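Local atomic coordinates of alpha-Amylase (PDB entry 2B5D), a protein that is named an alpha-amylase and belongs to glycoside hydrolase family 57, with a largely parallel, helix-wrapped beta-sheet domain and a helical C-terminal region. Residues 327-332 / 374-378; 252-258 / 314-319; 487-491 / 507-512; 14-18 / 476-480; 39-43 / 113-117. All blocks are in the same frame, centred on the assembly; numbering follows the deposited sequence.

Interaction 1 (327-332 / 374-378); sequences KESQAR and SKDLK
Lys327 touches Leu377 through its CB, 3.9 Å from Leu377 CD1, and its backbone O faces the other methyl, CD2. Bends at chi2 and chi3 then carry NZ away to Gln330 OE1 and Ser241. Glu328 lays CG against Leu377 CD1 at 3.7 Å and, extended beyond that, brings its carboxylate to Ser374. The hydroxyl Ser374 OG donates to Glu328 OE1 at 2.5 Å, so short that the exact length is doubtful; the same OG accepts from Asp376 N in an ST turn. The carboxylates of Glu328 and Asp376 stand perpendicular. A water donates to Asp376 OD2 and more weakly to Glu328 OE1, which may ease the repulsion between these like charges. Ala331 CB presses on Leu377 CD2 at 3.6 Å. Arg332 folds at chi3 (-51°), its guanidinium lying over Glu328 O, and NH1 forms a salt bridge with Asp376 OD2 at 2.9 Å. This bond is bent (138°): the oxygen lies in the guanidinium plane, but the nitrogen arrives from above the carboxylate. Helix 309-338 is thereby fastened to the start of strand 377-379, which runs parallel to strand 3-11, while helix 360-373 adds Phe367 against Lys327 and Val371 against Leu377.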
# COMPACT_ATOMS: atom_id res chain seq x y z
N LYS A 327 46.07 -11.22 12.06
CA LYS A 327 45.86 -12.66 12.36
C LYS A 327 47.14 -13.31 12.90
O LYS A 327 47.08 -14.27 13.69
CB LYS A 327 45.37 -13.42 11.11
CG LYS A 327 44.01 -12.97 10.51
CD LYS A 327 42.87 -13.06 11.50
CE LYS A 327 42.73 -11.78 12.30
NZ LYS A 327 41.67 -11.76 13.34
N GLU A 328 48.28 -12.80 12.43
CA GLU A 328 49.60 -13.24 12.91
C GLU A 328 49.78 -12.77 14.33
O GLU A 328 50.14 -13.51 15.23
CB GLU A 328 50.67 -12.64 12.04
CG GLU A 328 50.71 -13.28 10.65
CD GLU A 328 51.84 -12.78 9.81
OE1 GLU A 328 52.34 -13.57 8.96
OE2 GLU A 328 52.25 -11.62 10.00
N SER A 329 49.53 -11.51 14.54
CA SER A 329 49.57 -11.02 15.89
C SER A 329 48.65 -11.89 16.80
O SER A 329 49.08 -12.37 17.84
CB SER A 329 49.20 -9.55 15.89
OG SER A 329 49.09 -9.12 17.21
N GLN A 330 47.41 -12.14 16.38
CA GLN A 330 46.44 -12.91 17.22
C GLN A 330 46.90 -14.37 17.44
O GLN A 330 46.89 -14.86 18.55
CB GLN A 330 45.02 -12.77 16.65
CG GLN A 330 43.95 -13.76 17.25
CD GLN A 330 42.68 -13.79 16.43
OE1 GLN A 330 42.71 -14.02 15.21
NE2 GLN A 330 41.56 -13.59 17.09
N ALA A 331 47.39 -15.02 16.38
CA ALA A 331 47.97 -16.32 16.48
C ALA A 331 49.09 -16.43 17.52
O ALA A 331 49.08 -17.35 18.38
CB ALA A 331 48.45 -16.81 15.11
N ARG A 332 50.06 -15.51 17.46
CA ARG A 332 51.24 -15.59 18.30
C ARG A 332 50.84 -15.43 19.74
O ARG A 332 51.29 -16.20 20.60
CB ARG A 332 52.28 -14.53 17.88
CG ARG A 332 53.08 -14.87 16.61
CD ARG A 332 54.27 -13.89 16.47
NE ARG A 332 53.78 -12.51 16.60
CZ ARG A 332 53.56 -11.70 15.57
NH1 ARG A 332 53.82 -12.10 14.32
NH2 ARG A 332 53.09 -10.47 15.80
N SER A 374 53.30 -16.58 4.93
CA SER A 374 53.48 -16.40 6.39
C SER A 374 54.12 -17.60 7.09
O SER A 374 53.78 -18.75 6.83
CB SER A 374 52.17 -16.08 7.09
OG SER A 374 52.35 -16.02 8.50
N LYS A 375 55.04 -17.29 8.00
CA LYS A 375 55.67 -18.28 8.85
C LYS A 375 54.90 -18.45 10.17
O LYS A 375 55.22 -19.32 10.98
CB LYS A 375 57.16 -17.90 9.10
CG LYS A 375 58.08 -18.10 7.86
CD LYS A 375 57.92 -19.51 7.22
CE LYS A 375 58.72 -19.67 5.90
NZ LYS A 375 60.19 -19.85 6.12
N ASP A 376 53.89 -17.62 10.39
CA ASP A 376 53.11 -17.66 11.63
C ASP A 376 51.74 -18.40 11.45
O ASP A 376 50.99 -18.58 12.43
CB ASP A 376 52.87 -16.21 12.15
CG ASP A 376 54.13 -15.56 12.82
OD1 ASP A 376 54.82 -16.22 13.68
OD2 ASP A 376 54.41 -14.36 12.55
N LEU A 377 51.40 -18.80 10.22
CA LEU A 377 50.01 -19.04 9.83
C LEU A 377 49.90 -20.02 8.70
O LEU A 377 50.72 -20.05 7.78
CB LEU A 377 49.28 -17.75 9.37
CG LEU A 377 48.90 -16.60 10.29
CD1 LEU A 377 48.14 -15.61 9.48
CD2 LEU A 377 48.08 -17.02 11.50
N LYS A 378 48.84 -20.81 8.79
CA LYS A 378 48.49 -21.82 7.82
C LYS A 378 46.98 -21.69 7.51
O LYS A 378 46.17 -21.46 8.41
CB LYS A 378 48.78 -23.18 8.45
CG LYS A 378 48.71 -24.37 7.46
CD LYS A 378 49.31 -25.61 8.08
CE LYS A 378 48.92 -25.71 9.56
NZ LYS A 378 48.94 -27.14 10.06
O HOH W 1 55.36 -14.05 10.03

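Interaction 2 (252-258 / 314-319); sequences YPGDPRY and EAVEEH
Arg257 reaches from its loop across Ala315 to Glu318. Its CB is directed at the helix, and the chain, bent at chi3 (-80°), comes down on Ala315: CD passes the methyl at some distance, NE lies 3.5 Å from Ala315 CB, and CZ sits right above that carbon, so the methyl covers the centre of one guanidinium face. Side-on, NE and NH1 hold the two oxygens of Asp255. End-on, NH1 gives a straight bond to Glu318 OE2 (3.0 Å) and NH2 one to Glu318 OE1 (2.9 Å). Both Glu318 oxygens lie near the guanidinium plane, yet are met from above their own carboxylate plane. NH1 thus serves both acids, and the guanidinium is fixed in rotation. Beside this network the rings of Tyr252 and His319 form an offset stack, centroids 4.7 Å apart and planes at 25°, each CB over the other's ring; Tyr252 OH bonds to Asp322. Tyr258 rests its CZ on Ala315 CB at 3.6 Å. Within the loop Asp255 forms an Asx turn, its OD1 accepting from Arg257 N at 2.8 Å, inside the type I beta turn from Asp255 to Tyr258 that docks on helix 309-338 of the family 57 domain.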
# COMPACT_ATOMS: atom_id res chain seq x y z
N TYR A 252 37.08 -2.45 5.92
CA TYR A 252 37.82 -2.30 4.66
C TYR A 252 36.95 -1.90 3.46
O TYR A 252 37.27 -0.92 2.80
CB TYR A 252 38.59 -3.56 4.27
CG TYR A 252 39.53 -4.10 5.30
CD1 TYR A 252 39.48 -5.44 5.67
CD2 TYR A 252 40.52 -3.27 5.90
CE1 TYR A 252 40.37 -5.97 6.59
CE2 TYR A 252 41.40 -3.79 6.81
CZ TYR A 252 41.31 -5.13 7.16
OH TYR A 252 42.17 -5.63 8.08
N PRO A 253 35.86 -2.64 3.16
CA PRO A 253 35.09 -2.23 1.96
C PRO A 253 34.63 -0.76 1.88
O PRO A 253 34.33 -0.26 0.80
CB PRO A 253 33.89 -3.20 1.97
CG PRO A 253 34.43 -4.42 2.68
CD PRO A 253 35.29 -3.86 3.78
N GLY A 254 34.56 -0.05 3.00
CA GLY A 254 34.19 1.36 2.96
C GLY A 254 35.29 2.32 2.51
O GLY A 254 35.08 3.54 2.50
N ASP A 255 36.45 1.80 2.12
CA ASP A 255 37.55 2.61 1.59
C ASP A 255 37.14 3.41 0.35
O ASP A 255 36.56 2.87 -0.60
CB ASP A 255 38.74 1.71 1.26
CG ASP A 255 40.01 2.50 0.96
OD1 ASP A 255 40.10 3.05 -0.16
OD2 ASP A 255 40.93 2.54 1.83
N PRO A 256 37.46 4.73 0.34
CA PRO A 256 37.11 5.59 -0.79
C PRO A 256 37.60 5.14 -2.17
O PRO A 256 37.04 5.57 -3.17
CB PRO A 256 37.65 6.98 -0.40
CG PRO A 256 38.53 6.77 0.76
CD PRO A 256 38.15 5.47 1.42
N ARG A 257 38.60 4.26 -2.24
CA ARG A 257 39.15 3.78 -3.56
C ARG A 257 38.36 2.62 -4.15
O ARG A 257 38.66 2.14 -5.26
CB ARG A 257 40.61 3.30 -3.43
CG ARG A 257 41.63 4.40 -3.08
CD ARG A 257 42.94 3.76 -2.66
NE ARG A 257 42.89 3.32 -1.27
CZ ARG A 257 43.92 2.83 -0.58
NH1 ARG A 257 43.75 2.45 0.68
NH2 ARG A 257 45.11 2.69 -1.17
N TYR A 258 37.41 2.12 -3.37
CA TYR A 258 36.67 0.94 -3.78
C TYR A 258 35.43 1.31 -4.59
O TYR A 258 34.86 2.39 -4.44
CB TYR A 258 36.31 0.07 -2.57
CG TYR A 258 37.45 -0.78 -2.01
CD1 TYR A 258 37.62 -0.90 -0.64
CD2 TYR A 258 38.34 -1.45 -2.84
CE1 TYR A 258 38.63 -1.66 -0.11
CE2 TYR A 258 39.37 -2.22 -2.33
CZ TYR A 258 39.51 -2.33 -0.97
OH TYR A 258 40.53 -3.09 -0.43
N GLU A 314 45.47 -1.21 -5.04
CA GLU A 314 46.44 -0.78 -4.06
C GLU A 314 45.84 -0.88 -2.68
O GLU A 314 46.51 -1.30 -1.74
CB GLU A 314 46.90 0.66 -4.36
CG GLU A 314 48.05 0.71 -5.35
CD GLU A 314 48.36 2.12 -5.87
OE1 GLU A 314 48.74 2.22 -7.08
OE2 GLU A 314 48.24 3.09 -5.08
N ALA A 315 44.57 -0.46 -2.57
CA ALA A 315 43.74 -0.69 -1.38
C ALA A 315 43.66 -2.17 -0.99
O ALA A 315 43.85 -2.47 0.18
CB ALA A 315 42.34 -0.11 -1.59
N VAL A 316 43.43 -3.11 -1.92
CA VAL A 316 43.30 -4.52 -1.48
C VAL A 316 44.64 -5.01 -0.92
O VAL A 316 44.67 -5.75 0.07
CB VAL A 316 42.60 -5.57 -2.48
CG1 VAL A 316 41.84 -4.91 -3.60
CG2 VAL A 316 43.56 -6.65 -3.03
N GLU A 317 45.73 -4.55 -1.54
CA GLU A 317 47.08 -4.92 -1.12
C GLU A 317 47.35 -4.46 0.33
O GLU A 317 47.86 -5.22 1.14
CB GLU A 317 48.12 -4.37 -2.10
CG GLU A 317 49.37 -5.23 -2.18
CD GLU A 317 49.12 -6.57 -2.86
OE1 GLU A 317 48.49 -6.58 -3.94
OE2 GLU A 317 49.56 -7.61 -2.33
N GLU A 318 46.96 -3.24 0.65
CA GLU A 318 47.05 -2.73 2.01
C GLU A 318 46.17 -3.44 3.02
O GLU A 318 46.60 -3.71 4.14
CB GLU A 318 46.60 -1.28 2.04
CG GLU A 318 47.53 -0.30 1.38
CD GLU A 318 46.94 1.09 1.38
OE1 GLU A 318 47.33 1.90 0.50
OE2 GLU A 318 46.07 1.36 2.27
N HIS A 319 44.91 -3.65 2.64
CA HIS A 319 43.93 -4.27 3.51
C HIS A 319 44.31 -5.71 3.80
O HIS A 319 44.23 -6.16 4.93
CB HIS A 319 42.51 -4.16 2.91
CG HIS A 319 42.02 -2.75 2.80
ND1 HIS A 319 42.50 -1.73 3.59
CD2 HIS A 319 41.09 -2.19 1.99
CE1 HIS A 319 41.87 -0.61 3.29
NE2 HIS A 319 41.03 -0.86 2.31

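Interaction 3 (487-491 / 507-512); sequences RFLNL and YYEWTD
Tyr508 offers one ring face to Arg487 and its rim to Leu491 and Asn490. Arg487 CG makes a CH-pi contact over that face, 4.0 Å from the ring centroid and 26° off the normal, while Leu491 CD2 packs near the ring plane, 3.8 Å from Tyr508 CD1. The Asn490 amide is nearly coplanar with the ring, and ND2 donates to Tyr508 OH at 2.8 Å along an almost straight line (173°). That hydroxyl also bonds to the backbone O of Glu20 of the third subunit. The extended chain of Arg487 (chi2 -171°) carries the guanidinium past the tyrosine to the last turn of helix 502-511. Thr511 CG2 lies over one of its faces, 3.7 Å from Arg487 NH1; water 2 sits in its plane, accepting from NH1 at 3.0 Å. At the same edge region NH1 forms a salt bridge with Asp512 OD2, also at 3.0 Å, although the position of that oxygen is less certain. Tyr507 stacks on Tyr507 of the third subunit and bonds through OH to Glu20 of its own chain. The axes of 487-491 and 507-511 pass 12.1 Å apart, roughly antiparallel. Every touching residue is buried. Glu455 is modelled doubtfully close to Asp512, but Arg487 probably balances the charge of Asp512 in a buried setting that still holds one ordered water.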
# COMPACT_ATOMS: atom_id res chain seq x y z
N ARG A 487 -0.69 -23.10 -1.17
CA ARG A 487 -0.47 -24.25 -2.01
C ARG A 487 -0.56 -25.57 -1.21
O ARG A 487 -1.17 -26.56 -1.66
CB ARG A 487 0.87 -24.11 -2.74
CG ARG A 487 0.88 -22.98 -3.75
CD ARG A 487 2.12 -22.97 -4.64
NE ARG A 487 2.00 -21.93 -5.67
CZ ARG A 487 3.00 -21.26 -6.25
NH1 ARG A 487 4.28 -21.48 -5.89
NH2 ARG A 487 2.75 -20.35 -7.20
N PHE A 488 0.02 -25.57 0.00
CA PHE A 488 -0.03 -26.75 0.85
C PHE A 488 -1.47 -27.09 1.24
O PHE A 488 -1.86 -28.27 1.22
CB PHE A 488 0.86 -26.57 2.11
CG PHE A 488 0.77 -27.70 3.12
CD1 PHE A 488 1.81 -28.64 3.23
CD2 PHE A 488 -0.33 -27.81 3.96
CE1 PHE A 488 1.74 -29.68 4.16
CE2 PHE A 488 -0.41 -28.84 4.89
CZ PHE A 488 0.63 -29.79 4.99
N LEU A 489 -2.24 -26.07 1.62
CA LEU A 489 -3.61 -26.32 2.05
C LEU A 489 -4.53 -26.82 0.91
O LEU A 489 -5.42 -27.64 1.13
CB LEU A 489 -4.21 -25.07 2.65
CG LEU A 489 -3.54 -24.48 3.87
CD1 LEU A 489 -4.05 -23.05 4.09
CD2 LEU A 489 -3.79 -25.32 5.10
N ASN A 490 -4.30 -26.29 -0.29
CA ASN A 490 -4.97 -26.79 -1.47
C ASN A 490 -4.73 -28.26 -1.66
O ASN A 490 -5.66 -29.01 -1.88
CB ASN A 490 -4.54 -26.04 -2.73
CG ASN A 490 -5.13 -24.65 -2.80
OD1 ASN A 490 -6.07 -24.31 -2.08
ND2 ASN A 490 -4.54 -23.81 -3.64
N LEU A 491 -3.47 -28.69 -1.58
CA LEU A 491 -3.21 -30.12 -1.76
C LEU A 491 -3.81 -30.93 -0.61
O LEU A 491 -4.30 -32.04 -0.82
CB LEU A 491 -1.73 -30.40 -1.91
CG LEU A 491 -1.02 -29.69 -3.03
CD1 LEU A 491 0.44 -29.48 -2.62
CD2 LEU A 491 -1.13 -30.47 -4.31
N TYR A 507 1.05 -28.27 -11.78
CA TYR A 507 1.43 -26.87 -11.89
C TYR A 507 2.44 -26.65 -10.75
O TYR A 507 3.59 -26.31 -11.00
CB TYR A 507 0.22 -25.92 -11.85
CG TYR A 507 0.65 -24.51 -11.54
CD1 TYR A 507 1.58 -23.87 -12.36
CD2 TYR A 507 0.19 -23.84 -10.41
CE1 TYR A 507 2.06 -22.60 -12.07
CE2 TYR A 507 0.66 -22.56 -10.11
CZ TYR A 507 1.59 -21.95 -10.94
OH TYR A 507 2.06 -20.69 -10.70
N TYR A 508 2.00 -26.92 -9.52
CA TYR A 508 2.86 -26.95 -8.33
C TYR A 508 4.19 -27.72 -8.47
O TYR A 508 5.25 -27.22 -8.08
CB TYR A 508 2.08 -27.53 -7.16
CG TYR A 508 0.92 -26.68 -6.70
CD1 TYR A 508 0.10 -27.14 -5.70
CD2 TYR A 508 0.64 -25.43 -7.27
CE1 TYR A 508 -0.95 -26.40 -5.22
CE2 TYR A 508 -0.45 -24.65 -6.81
CZ TYR A 508 -1.25 -25.16 -5.78
OH TYR A 508 -2.34 -24.47 -5.25
N GLU A 509 4.14 -28.93 -9.04
CA GLU A 509 5.38 -29.69 -9.28
C GLU A 509 6.37 -28.94 -10.16
O GLU A 509 7.58 -29.13 -10.07
CB GLU A 509 5.11 -31.08 -9.87
CG GLU A 509 4.56 -32.06 -8.87
CD GLU A 509 4.02 -33.34 -9.53
OE1 GLU A 509 3.54 -33.24 -10.68
OE2 GLU A 509 4.05 -34.44 -8.89
N TRP A 510 5.83 -28.09 -11.01
CA TRP A 510 6.62 -27.39 -12.03
C TRP A 510 7.20 -26.11 -11.48
O TRP A 510 8.35 -25.82 -11.73
CB TRP A 510 5.69 -27.04 -13.22
CG TRP A 510 6.24 -26.14 -14.27
CD1 TRP A 510 7.31 -26.37 -15.07
CD2 TRP A 510 5.68 -24.88 -14.69
NE1 TRP A 510 7.47 -25.33 -15.96
CE2 TRP A 510 6.47 -24.41 -15.75
CE3 TRP A 510 4.56 -24.11 -14.26
CZ2 TRP A 510 6.20 -23.19 -16.42
CZ3 TRP A 510 4.31 -22.90 -14.90
CH2 TRP A 510 5.13 -22.45 -15.97
N THR A 511 6.39 -25.34 -10.77
CA THR A 511 6.85 -24.06 -10.30
C THR A 511 7.72 -24.20 -9.03
O THR A 511 8.75 -23.49 -8.86
CB THR A 511 5.69 -23.02 -10.14
OG1 THR A 511 6.27 -21.75 -9.84
CG2 THR A 511 4.71 -23.39 -9.05
N ASP A 512 7.29 -25.12 -8.16
CA ASP A 512 7.98 -25.43 -6.92
C ASP A 512 8.63 -26.79 -7.08
O ASP A 512 8.18 -27.73 -6.48
CB ASP A 512 6.98 -25.45 -5.77
CG ASP A 512 6.42 -24.07 -5.46
OD1 ASP A 512 7.00 -23.05 -5.90
OD2 ASP A 512 5.40 -24.00 -4.72
O HOH W 2 6.66 -20.05 -6.94

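Interaction 4 (14-18 / 476-480); sequences PYVHH and YAENR
Tyr476 OH is the point where this contact is tight. It comes up against Val16 CG2 at 3.5 Å, with Val16 CG1 slightly farther off, and meets His18 NE2 at 3.3 Å in a hydrogen bond for which either side could be the donor. The bond is nearly straight (166°) and the hydroxyl lies in the plane of the imidazole, tyrosine and histidine meeting head-on, hydroxyl to NE2. Tyr476 gets there with CG opposite its backbone N (chi1 172°), which sends the ring off the helix toward the loop. Arg480, one turn on, lays its CG over a face of that ring. Its chain then bends at chi2 and chi3 and brings NH2 to 2.9 Å from Tyr15 O. Looser is the approach of the guanidinium, which passes beside the imidazole: Arg480 NH1 stays 3.8 Å from His18 CE1, the planes 65° apart. Backbones keep well apart, the closest CA atoms being those of Val16 and Arg480 at 9.4 Å, and the helix shows Asn479 to solvent. On the loop side His18 is steadied by stacking on Phe24 and by a bond from its N to Glu27. The contact joins two parts of the chain: the loop after strand 3-11 of the family 57 domain, probably at the C-terminal end of a (beta/alpha)7-type barrel, and helix 473-496 of the C-terminal helical region.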
# COMPACT_ATOMS: atom_id res chain seq x y z
N PRO A 14 17.67 -18.08 -1.40
CA PRO A 14 16.35 -18.72 -1.33
C PRO A 14 15.96 -19.37 -2.68
O PRO A 14 16.49 -19.00 -3.76
CB PRO A 14 15.40 -17.59 -0.98
CG PRO A 14 16.23 -16.24 -1.19
CD PRO A 14 17.64 -16.62 -1.09
N TYR A 15 15.13 -20.41 -2.64
CA TYR A 15 14.66 -21.01 -3.89
C TYR A 15 13.62 -20.04 -4.45
O TYR A 15 12.57 -19.80 -3.86
CB TYR A 15 14.02 -22.39 -3.64
CG TYR A 15 13.60 -23.13 -4.89
CD1 TYR A 15 12.25 -23.21 -5.23
CD2 TYR A 15 14.53 -23.77 -5.72
CE1 TYR A 15 11.84 -23.88 -6.36
CE2 TYR A 15 14.11 -24.47 -6.87
CZ TYR A 15 12.77 -24.49 -7.17
OH TYR A 15 12.31 -25.15 -8.27
N VAL A 16 13.95 -19.47 -5.60
CA VAL A 16 13.11 -18.54 -6.32
C VAL A 16 13.06 -19.09 -7.72
O VAL A 16 14.03 -19.00 -8.50
CB VAL A 16 13.67 -17.12 -6.31
CG1 VAL A 16 13.00 -16.29 -7.43
CG2 VAL A 16 13.45 -16.46 -4.93
N HIS A 17 11.95 -19.74 -8.03
CA HIS A 17 11.82 -20.30 -9.35
C HIS A 17 10.45 -19.92 -9.90
O HIS A 17 9.41 -20.34 -9.39
CB HIS A 17 12.08 -21.79 -9.31
CG HIS A 17 12.03 -22.47 -10.64
ND1 HIS A 17 11.19 -23.53 -10.90
CD2 HIS A 17 12.75 -22.27 -11.77
CE1 HIS A 17 11.39 -23.95 -12.14
NE2 HIS A 17 12.32 -23.20 -12.69
N HIS A 18 10.50 -19.06 -10.91
CA HIS A 18 9.30 -18.56 -11.60
C HIS A 18 9.31 -18.89 -13.10
O HIS A 18 9.56 -18.00 -13.95
CB HIS A 18 9.15 -17.07 -11.35
CG HIS A 18 8.83 -16.76 -9.93
ND1 HIS A 18 7.60 -17.04 -9.37
CD2 HIS A 18 9.58 -16.24 -8.94
CE1 HIS A 18 7.60 -16.67 -8.11
NE2 HIS A 18 8.79 -16.18 -7.82
N TYR A 476 7.56 -9.11 -0.60
CA TYR A 476 7.74 -10.32 -1.43
C TYR A 476 7.87 -11.55 -0.51
O TYR A 476 7.50 -12.66 -0.91
CB TYR A 476 8.96 -10.21 -2.37
CG TYR A 476 9.30 -11.50 -3.10
CD1 TYR A 476 8.61 -11.88 -4.26
CD2 TYR A 476 10.30 -12.36 -2.62
CE1 TYR A 476 8.92 -13.08 -4.94
CE2 TYR A 476 10.62 -13.56 -3.30
CZ TYR A 476 9.93 -13.91 -4.45
OH TYR A 476 10.24 -15.09 -5.09
N ALA A 477 8.35 -11.31 0.72
CA ALA A 477 8.69 -12.35 1.69
C ALA A 477 7.45 -13.01 2.34
O ALA A 477 7.28 -14.23 2.26
CB ALA A 477 9.62 -11.78 2.76
N GLU A 478 6.60 -12.20 2.98
CA GLU A 478 5.42 -12.75 3.63
C GLU A 478 4.41 -13.17 2.57
O GLU A 478 3.58 -14.04 2.81
CB GLU A 478 4.84 -11.79 4.66
CG GLU A 478 5.47 -12.00 6.05
CD GLU A 478 4.80 -11.17 7.16
OE1 GLU A 478 5.52 -10.40 7.86
OE2 GLU A 478 3.55 -11.30 7.33
N ASN A 479 4.52 -12.55 1.41
CA ASN A 479 3.83 -13.03 0.22
C ASN A 479 4.31 -14.43 -0.20
O ASN A 479 3.49 -15.28 -0.48
CB ASN A 479 3.96 -12.02 -0.92
CG ASN A 479 3.03 -10.79 -0.75
OD1 ASN A 479 2.49 -10.52 0.35
ND2 ASN A 479 2.86 -10.02 -1.84
N ARG A 480 5.63 -14.65 -0.24
CA ARG A 480 6.21 -16.00 -0.41
C ARG A 480 5.66 -17.02 0.58
O ARG A 480 5.21 -18.07 0.17
CB ARG A 480 7.72 -15.99 -0.30
CG ARG A 480 8.39 -15.68 -1.60
CD ARG A 480 7.90 -16.61 -2.67
NE ARG A 480 8.78 -17.77 -2.78
CZ ARG A 480 8.78 -18.63 -3.80
NH1 ARG A 480 7.92 -18.48 -4.82
NH2 ARG A 480 9.64 -19.66 -3.79

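Interaction 5 (39-43 / 113-117); sequences IPLLM and ILNVF
Ile39 directs its CB toward helix 97-119 and fits between Ile113, Val116 and Phe117. Its two branches divide the work. CG2, opposite the backbone N, lies 3.8 Å from Ile113 CG1 and 3.9 Å from Val116 CG1; CD1, at the end of the longer arm (chi2 164°), reaches deeper, 3.8 Å from Ile113 CG2 and 4.0 Å from Phe117 CB. The side chains of Ile39 and Val116 run alongside one another, antiparallel, whereas Ile39 meets Ile113 at a slant. One turn later Met43 packs on the other methyl of Val116: its CG comes within 4.0 Å of Val116 CG2, and SD lies 4.2 Å from Ile113 CG1. Met43 is bent at chi3 (30°), which folds its end back instead of letting it run on. Val116 is thus gripped by both residues, CG1 facing Ile39 and CG2 facing Met43. The contact across the segments is wholly apolar, with no hydrogen bond. The short axes pass 10.2 Å apart at 82°, close to perpendicular, and Thr35, a turn before Ile39, extends the contact along helix 27-47 by touching Ile113. Helix 27-47 is kinked at Pro40, just after the isoleucine that makes most of the contact. Around this crossing, helix 68-91 backs helix 97-119 through Tyr74 and Met78 against Ile113, with Tyr74 also meeting the Phe117 ring, and Ile124 in the following loop touches both Leu42 and Phe117.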
# COMPACT_ATOMS: atom_id res chain seq x y z
N ILE A 39 31.38 -17.50 -9.87
CA ILE A 39 32.38 -17.75 -10.94
C ILE A 39 33.75 -17.10 -10.64
O ILE A 39 34.78 -17.72 -10.87
CB ILE A 39 31.81 -17.40 -12.37
CG1 ILE A 39 30.82 -18.49 -12.82
CG2 ILE A 39 32.94 -17.21 -13.41
CD1 ILE A 39 29.91 -18.08 -14.02
N PRO A 40 33.78 -15.84 -10.16
CA PRO A 40 35.06 -15.26 -9.72
C PRO A 40 35.78 -16.06 -8.61
O PRO A 40 36.99 -16.02 -8.55
CB PRO A 40 34.66 -13.88 -9.19
CG PRO A 40 33.42 -13.54 -9.92
CD PRO A 40 32.69 -14.86 -10.06
N LEU A 41 35.04 -16.75 -7.74
CA LEU A 41 35.68 -17.73 -6.83
C LEU A 41 36.33 -18.86 -7.60
O LEU A 41 37.48 -19.21 -7.36
CB LEU A 41 34.68 -18.31 -5.82
CG LEU A 41 34.18 -17.42 -4.68
CD1 LEU A 41 33.16 -18.19 -3.84
CD2 LEU A 41 35.33 -16.89 -3.80
N LEU A 42 35.59 -19.43 -8.54
CA LEU A 42 36.12 -20.43 -9.44
C LEU A 42 37.38 -19.93 -10.16
O LEU A 42 38.38 -20.61 -10.20
CB LEU A 42 35.04 -20.85 -10.44
CG LEU A 42 34.28 -22.17 -10.21
CD1 LEU A 42 34.42 -22.71 -8.80
CD2 LEU A 42 32.83 -22.03 -10.60
N MET A 43 37.31 -18.73 -10.72
CA MET A 43 38.46 -18.14 -11.39
C MET A 43 39.65 -18.02 -10.44
O MET A 43 40.78 -18.36 -10.78
CB MET A 43 38.07 -16.80 -12.00
CG MET A 43 37.60 -16.95 -13.45
SD MET A 43 36.40 -15.72 -14.02
CE MET A 43 36.82 -14.28 -13.03
N ILE A 113 33.70 -14.59 -17.82
CA ILE A 113 32.73 -15.22 -16.93
C ILE A 113 31.81 -16.20 -17.66
O ILE A 113 31.70 -17.36 -17.25
CB ILE A 113 31.95 -14.15 -16.11
CG1 ILE A 113 32.82 -13.70 -14.94
CG2 ILE A 113 30.58 -14.67 -15.60
CD1 ILE A 113 32.50 -12.33 -14.47
N LEU A 114 31.19 -15.75 -18.75
CA LEU A 114 30.26 -16.59 -19.53
C LEU A 114 30.98 -17.78 -20.14
O LEU A 114 30.38 -18.85 -20.31
CB LEU A 114 29.61 -15.77 -20.65
CG LEU A 114 28.16 -16.01 -21.07
CD1 LEU A 114 27.94 -15.43 -22.47
CD2 LEU A 114 27.69 -17.46 -21.01
N ASN A 115 32.26 -17.58 -20.43
CA ASN A 115 33.16 -18.60 -20.93
C ASN A 115 33.50 -19.68 -19.91
O ASN A 115 33.62 -20.85 -20.27
CB ASN A 115 34.47 -17.96 -21.36
CG ASN A 115 34.95 -18.50 -22.66
OD1 ASN A 115 34.55 -18.00 -23.73
ND2 ASN A 115 35.80 -19.53 -22.61
N VAL A 116 33.69 -19.28 -18.65
CA VAL A 116 33.85 -20.24 -17.56
C VAL A 116 32.57 -21.04 -17.40
O VAL A 116 32.60 -22.25 -17.25
CB VAL A 116 34.24 -19.56 -16.22
CG1 VAL A 116 34.08 -20.53 -15.04
CG2 VAL A 116 35.67 -19.01 -16.29
N PHE A 117 31.44 -20.35 -17.45
CA PHE A 117 30.13 -20.98 -17.34
C PHE A 117 29.95 -22.05 -18.42
O PHE A 117 29.35 -23.10 -18.16
CB PHE A 117 29.06 -19.91 -17.47
CG PHE A 117 27.67 -20.41 -17.22
CD1 PHE A 117 26.83 -20.71 -18.28
CD2 PHE A 117 27.19 -20.54 -15.92
CE1 PHE A 117 25.53 -21.15 -18.05
CE2 PHE A 117 25.89 -20.99 -15.69
CZ PHE A 117 25.06 -21.29 -16.76

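Overall arrangement
From the N terminus, the loop 14-18 opens the longest closure: interaction 4 ends only at 476-480, enclosing interactions 5, 2 and 1. These three follow one another without crossing. Interaction 5 joins helices 27-47 and 97-119; interaction 2 then ties a loop to helix 309-338, and interaction 1 uses the same helix again to hold strand 377-379, their centres 22 Å apart. Interaction 3 follows interaction 4 on helix 473-496 and closes a short helical hairpin. Interactions 3 and 4 touch, since His17 ND1 probably bonds to Thr511 O, whereas interaction 1 lies on the opposite side of the chain's centre from both.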